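Local coordinates for protein DnaJ homolog subfamily C member 27-A (Xenopus laevis, PDB 6JMG) that binds GTP and magnesium as a Rab-family small GTPase that carries a J domain, probably hydrolyses GTP, and may help to regulate the MEK/ERK pathway, at residues K29-K34 / K39-K44; V128-A133 / N172-A177. All blocks are in the same frame, centred on the assembly; numbering follows the deposited sequence.

Interaction 1 of 2, residues K29-K34 / K39-K44; sequences KSCIIK and KRFVPK. With MG (magnesium ion), chain D; GTP (guanosine-5'-triphosphate), chain C.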
# COMPACT_ATOMS: atom_id res chain seq x y z
N LYS A 29 -7.27 17.46 1.33
CA LYS A 29 -7.68 16.33 0.50
C LYS A 29 -8.74 16.75 -0.50
O LYS A 29 -8.61 16.52 -1.70
CB LYS A 29 -8.22 15.20 1.38
CG LYS A 29 -7.20 14.65 2.38
CD LYS A 29 -7.76 13.48 3.18
CE LYS A 29 -8.80 13.94 4.21
NZ LYS A 29 -8.33 15.02 5.10
N SER A 30 -9.79 17.40 -0.02
CA SER A 30 -10.83 17.86 -0.93
C SER A 30 -10.28 18.82 -1.97
O SER A 30 -10.64 18.72 -3.16
CB SER A 30 -11.98 18.46 -0.14
OG SER A 30 -12.36 17.55 0.85
N CYS A 31 -9.37 19.73 -1.57
CA CYS A 31 -8.96 20.76 -2.52
C CYS A 31 -7.96 20.25 -3.54
O CYS A 31 -7.98 20.70 -4.69
CB CYS A 31 -8.32 21.99 -1.84
SG CYS A 31 -9.29 22.99 -0.70
N ILE A 32 -7.16 19.23 -3.20
CA ILE A 32 -6.37 18.56 -4.23
C ILE A 32 -7.30 17.96 -5.28
O ILE A 32 -7.09 18.14 -6.49
CB ILE A 32 -5.46 17.49 -3.61
CG1 ILE A 32 -4.29 18.15 -2.86
CG2 ILE A 32 -4.93 16.59 -4.69
CD1 ILE A 32 -3.49 17.17 -2.05
N ILE A 33 -8.37 17.28 -4.85
CA ILE A 33 -9.24 16.62 -5.81
C ILE A 33 -9.98 17.65 -6.65
O ILE A 33 -9.99 17.59 -7.88
CB ILE A 33 -10.22 15.69 -5.07
CG1 ILE A 33 -9.45 14.51 -4.45
CG2 ILE A 33 -11.33 15.23 -6.01
CD1 ILE A 33 -10.19 13.84 -3.31
N LYS A 34 -10.51 18.68 -6.01
CA LYS A 34 -11.30 19.63 -6.78
C LYS A 34 -10.43 20.53 -7.65
O LYS A 34 -10.91 20.98 -8.69
CB LYS A 34 -12.13 20.49 -5.82
CG LYS A 34 -13.29 19.77 -5.20
CD LYS A 34 -14.05 20.65 -4.23
CE LYS A 34 -15.45 20.09 -4.01
NZ LYS A 34 -15.93 20.31 -2.62
N LYS A 39 -11.18 21.98 -11.68
CA LYS A 39 -10.42 23.18 -12.00
C LYS A 39 -10.87 24.39 -11.18
O LYS A 39 -11.20 25.45 -11.71
CB LYS A 39 -10.51 23.47 -13.51
CG LYS A 39 -10.22 22.26 -14.43
CD LYS A 39 -8.72 22.15 -14.77
CE LYS A 39 -8.12 20.73 -14.51
NZ LYS A 39 -6.61 20.69 -14.32
N ARG A 40 -10.82 24.23 -9.86
CA ARG A 40 -11.24 25.31 -8.98
C ARG A 40 -10.56 25.19 -7.63
O ARG A 40 -10.07 24.13 -7.25
CB ARG A 40 -12.76 25.33 -8.83
CG ARG A 40 -13.39 24.04 -8.42
CD ARG A 40 -14.86 24.28 -8.18
NE ARG A 40 -15.54 23.14 -7.60
CZ ARG A 40 -16.54 23.22 -6.74
NH1 ARG A 40 -16.99 24.40 -6.33
NH2 ARG A 40 -17.09 22.11 -6.29
N PHE A 41 -10.49 26.32 -6.92
CA PHE A 41 -9.87 26.36 -5.59
C PHE A 41 -10.37 27.57 -4.81
O PHE A 41 -10.29 28.70 -5.31
CB PHE A 41 -8.34 26.41 -5.67
CG PHE A 41 -7.70 26.67 -4.34
CD1 PHE A 41 -7.47 25.62 -3.44
CD2 PHE A 41 -7.38 27.97 -3.94
CE1 PHE A 41 -6.92 25.85 -2.21
CE2 PHE A 41 -6.83 28.21 -2.70
CZ PHE A 41 -6.59 27.16 -1.84
N VAL A 42 -10.81 27.35 -3.58
CA VAL A 42 -11.21 28.44 -2.70
C VAL A 42 -10.46 28.32 -1.37
O VAL A 42 -10.19 27.20 -0.91
CB VAL A 42 -12.74 28.49 -2.48
CG1 VAL A 42 -13.45 28.76 -3.79
CG2 VAL A 42 -13.27 27.26 -1.73
N PRO A 43 -10.06 29.44 -0.76
CA PRO A 43 -9.37 29.35 0.53
C PRO A 43 -10.29 29.00 1.70
O PRO A 43 -9.80 28.58 2.75
CB PRO A 43 -8.80 30.76 0.70
CG PRO A 43 -9.72 31.63 -0.10
CD PRO A 43 -10.06 30.81 -1.29
N LYS A 44 -11.61 29.14 1.54
CA LYS A 44 -12.53 28.92 2.63
C LYS A 44 -12.69 27.42 2.90
O LYS A 44 -12.97 26.65 1.98
CB LYS A 44 -13.87 29.56 2.27
CG LYS A 44 -14.97 29.43 3.29
CD LYS A 44 -16.21 30.14 2.76
CE LYS A 44 -17.27 30.29 3.86
NZ LYS A 44 -16.64 30.62 5.19
MG MG D . -12.19 17.29 2.80
PG GTP C . -11.24 17.57 5.84
O1G GTP C . -12.22 17.24 4.74
O2G GTP C . -10.51 16.34 6.33
O3G GTP C . -11.99 18.20 7.00
O3B GTP C . -10.06 18.55 5.35
PB GTP C . -9.38 18.47 3.89
O1B GTP C . -8.19 17.55 3.89
O2B GTP C . -10.32 18.04 2.78
O3A GTP C . -8.82 19.96 3.68
PA GTP C . -9.42 20.97 2.58
O1A GTP C . -9.22 20.47 1.17
O2A GTP C . -10.87 21.25 2.83
O5' GTP C . -8.53 22.25 2.92
C5' GTP C . -8.49 22.73 4.24
C4' GTP C . -8.13 24.21 4.18
O4' GTP C . -6.82 24.31 3.69
C3' GTP C . -8.98 25.02 3.23
O3' GTP C . -9.07 26.27 3.84
C2' GTP C . -8.16 25.20 1.97
O2' GTP C . -8.30 26.46 1.34
C1' GTP C . -6.77 25.13 2.52
N9 GTP C . -5.83 24.55 1.57
C8 GTP C . -5.95 23.33 0.93
N7 GTP C . -4.84 23.15 0.16
C5 GTP C . -4.03 24.23 0.30
C6 GTP C . -2.80 24.55 -0.25
O6 GTP C . -2.24 23.79 -1.03
N1 GTP C . -2.19 25.73 0.11
C2 GTP C . -2.79 26.59 1.00
N2 GTP C . -2.18 27.73 1.30
N3 GTP C . -4.02 26.27 1.54
C4 GTP C . -4.63 25.11 1.19
O HOH W 1 -9.63 23.12 -4.72
O HOH W 2 -11.58 15.27 2.56
O HOH W 3 -12.84 19.34 2.87
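Cys31 and Phe41 meet where the helix that follows the P-loop (Walker A motif) of this Ras-like G domain faces the chain leaving its far end, the chain that, as in other small GTPases, leads into the first switch loop. The contact is sulfur-aromatic: Cys31 SG lies 4.0 Å from Phe41 CE1, oblique to the ring. Phe41 CG is anti to the backbone N (chi1 171°), which swings the ring back to the helix and brings CZ near the ribose O2'. A small thiol suits this site, since helix, ring and nucleotide all converge on it.

Polar links between the backbones are few. Lys39 has left-handed phi and psi and ends the helix, after which Arg40 N makes only a weak bond to Lys34 O (3.5 Å). Water 1 bridges Cys31 O and Arg40 O, donating to both. The two long side chains cross at the surface, Lys34 CE lying 3.5 Å from Arg40 NH2. Their like charges are close, but Arg40 also has a salt bridge to Glu38, which probably eases the repulsion.

The remaining interactions grip GTP. The backbone N of Lys29, Ser30 and Cys31 donates hydrogen bonds to GTP O1B, O2B and O1A in turn, a helix N-terminus directed at phosphates, while Lys29 NZ reaches both GTP O1B and GTP O2G at 2.8 Å. Ser30 OG binds magnesium at 2.0 Å; GTP O1G and O2B, two waters and Thr48 complete the site. On the ribose side, GTP O3' donates to Pro43 O at 2.7 Å.

Interaction 2 of 2, residues V128-A133 / N172-A177; sequences VFAVCA and NEMFQA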
# COMPACT_ATOMS: atom_id res chain seq x y z
N VAL A 128 -2.15 1.45 -5.41
CA VAL A 128 -1.30 2.59 -5.72
C VAL A 128 -1.56 3.72 -4.73
O VAL A 128 -2.70 4.15 -4.54
CB VAL A 128 -1.55 3.07 -7.15
CG1 VAL A 128 -0.81 4.38 -7.39
CG2 VAL A 128 -1.14 1.98 -8.14
N PHE A 129 -0.49 4.21 -4.11
CA PHE A 129 -0.53 5.32 -3.18
C PHE A 129 0.20 6.51 -3.79
O PHE A 129 1.35 6.38 -4.21
CB PHE A 129 0.15 4.98 -1.85
CG PHE A 129 -0.68 4.15 -0.92
CD1 PHE A 129 -0.82 2.79 -1.13
CD2 PHE A 129 -1.30 4.73 0.18
CE1 PHE A 129 -1.57 2.02 -0.26
CE2 PHE A 129 -2.05 3.96 1.05
CZ PHE A 129 -2.19 2.60 0.83
N ALA A 130 -0.45 7.67 -3.78
CA ALA A 130 0.23 8.92 -4.04
C ALA A 130 0.26 9.69 -2.72
O ALA A 130 -0.80 10.07 -2.20
CB ALA A 130 -0.45 9.71 -5.15
N VAL A 131 1.45 9.86 -2.18
CA VAL A 131 1.65 10.70 -1.00
C VAL A 131 1.80 12.14 -1.47
O VAL A 131 2.66 12.45 -2.30
CB VAL A 131 2.87 10.25 -0.18
CG1 VAL A 131 3.02 11.12 1.04
CG2 VAL A 131 2.73 8.80 0.23
N CYS A 132 0.96 13.01 -0.95
CA CYS A 132 1.02 14.43 -1.30
C CYS A 132 1.46 15.23 -0.09
O CYS A 132 0.74 15.31 0.92
CB CYS A 132 -0.33 14.92 -1.84
SG CYS A 132 -0.87 13.99 -3.29
N ALA A 133 2.66 15.80 -0.19
CA ALA A 133 3.18 16.76 0.77
C ALA A 133 2.64 18.10 0.31
O ALA A 133 3.20 18.73 -0.59
CB ALA A 133 4.71 16.72 0.80
N ASN A 172 -1.04 18.33 -11.39
CA ASN A 172 -1.20 17.59 -12.64
C ASN A 172 -0.19 16.46 -12.75
O ASN A 172 -0.50 15.39 -13.30
CB ASN A 172 -1.11 18.55 -13.82
CG ASN A 172 -2.23 19.56 -13.81
OD1 ASN A 172 -2.27 20.45 -12.96
ND2 ASN A 172 -3.17 19.41 -14.73
N GLU A 173 1.03 16.68 -12.25
CA GLU A 173 2.05 15.66 -12.34
C GLU A 173 1.72 14.49 -11.43
O GLU A 173 1.83 13.32 -11.85
CB GLU A 173 3.42 16.26 -11.99
CG GLU A 173 3.86 17.40 -12.92
CD GLU A 173 3.20 18.76 -12.64
OE1 GLU A 173 2.37 18.88 -11.72
OE2 GLU A 173 3.50 19.72 -13.38
N MET A 174 1.23 14.78 -10.22
CA MET A 174 0.81 13.73 -9.29
C MET A 174 -0.31 12.89 -9.90
O MET A 174 -0.21 11.66 -9.98
CB MET A 174 0.35 14.36 -7.96
CG MET A 174 -0.17 13.35 -6.91
SD MET A 174 -1.88 12.82 -7.04
CE MET A 174 -2.67 14.29 -6.44
N PHE A 175 -1.36 13.54 -10.38
CA PHE A 175 -2.48 12.79 -10.94
C PHE A 175 -2.07 12.01 -12.19
O PHE A 175 -2.57 10.90 -12.42
CB PHE A 175 -3.65 13.73 -11.23
CG PHE A 175 -4.57 13.86 -10.07
CD1 PHE A 175 -5.33 12.79 -9.64
CD2 PHE A 175 -4.63 15.04 -9.35
CE1 PHE A 175 -6.16 12.89 -8.55
CE2 PHE A 175 -5.45 15.15 -8.25
CZ PHE A 175 -6.22 14.08 -7.85
N GLN A 176 -1.14 12.54 -12.98
CA GLN A 176 -0.72 11.78 -14.15
C GLN A 176 0.08 10.56 -13.74
O GLN A 176 -0.13 9.47 -14.28
CB GLN A 176 0.08 12.68 -15.10
CG GLN A 176 0.52 12.01 -16.40
CD GLN A 176 -0.59 11.99 -17.46
OE1 GLN A 176 -0.90 10.94 -18.02
NE2 GLN A 176 -1.17 13.15 -17.73
N ALA A 177 0.95 10.70 -12.75
CA ALA A 177 1.69 9.54 -12.28
C ALA A 177 0.77 8.55 -11.58
O ALA A 177 0.92 7.33 -11.72
CB ALA A 177 2.81 9.98 -11.35
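Met174, which packs against Ala130 and Cys132 of the strand, also lays its terminal methyl over one face of the Phe175 ring. CE sits 3.4 Å above that plane, displaced toward the rim, and the same ring stacks with Tyr36 of helix 29-38. The flat group thus belongs to the helix side of the interface, while one flexible thioether reaches from the helix to the sheet.

Between helix and strand the contact is apolar. Met174 CG is anti to the backbone N (chi1 178°) and leaves the helix toward the strand; bends at the next two torsions then fold the chain over, so that the strand residues touch its flank as well as its end. Cys132 SG is 3.6 Å from Met174 CE and 3.7 Å from Met174 CG, resting against the flank of the bend. Ala130 CB meets Met174 SD at 3.9 Å. The small alanine lets helix and strand approach to 7.1 Å between the CA atoms of Ala130 and Met174, and the unbranched methionine can fold to lie against both Ala130 and Cys132. With an alanine in place of Met174, Cys132 SG would probably lose its contacts with the methionine CG and CE, and a gap would open beside the Phe175 ring.

Strand 128-134 runs parallel to 91-97 and 159-163, which lie on its two flanks in the central sheet. Helix 171-187 covers one side of this sheet: Met174 and Ala177 also touch Phe161 on the next strand, and Phe178, one residue beyond the segment, continues the packing on Val128 and Ala130.

In the fold
Interactions 1 and 2 lie about 15 Å apart, centre to centre, in the same G domain and are joined through Ile32. This residue points away from 39-44: its CG2 is 3.7 Å from Met174 CE and its CD1 3.9 Å from Cys132 CB, so the helix that carries the phosphate-binding Lys29 and Ser30 has its back against the buried contact of interaction 2. Nearer the surface, Lys39 NZ packs beside Asn172 ND2. Interaction 1 lines the GTP pocket directly, whereas interaction 2 lies behind it: the Cys132 side chain is about 9 Å from GTP and about 5 Å from that of Asn134, which probably belongs to the GTP-binding site.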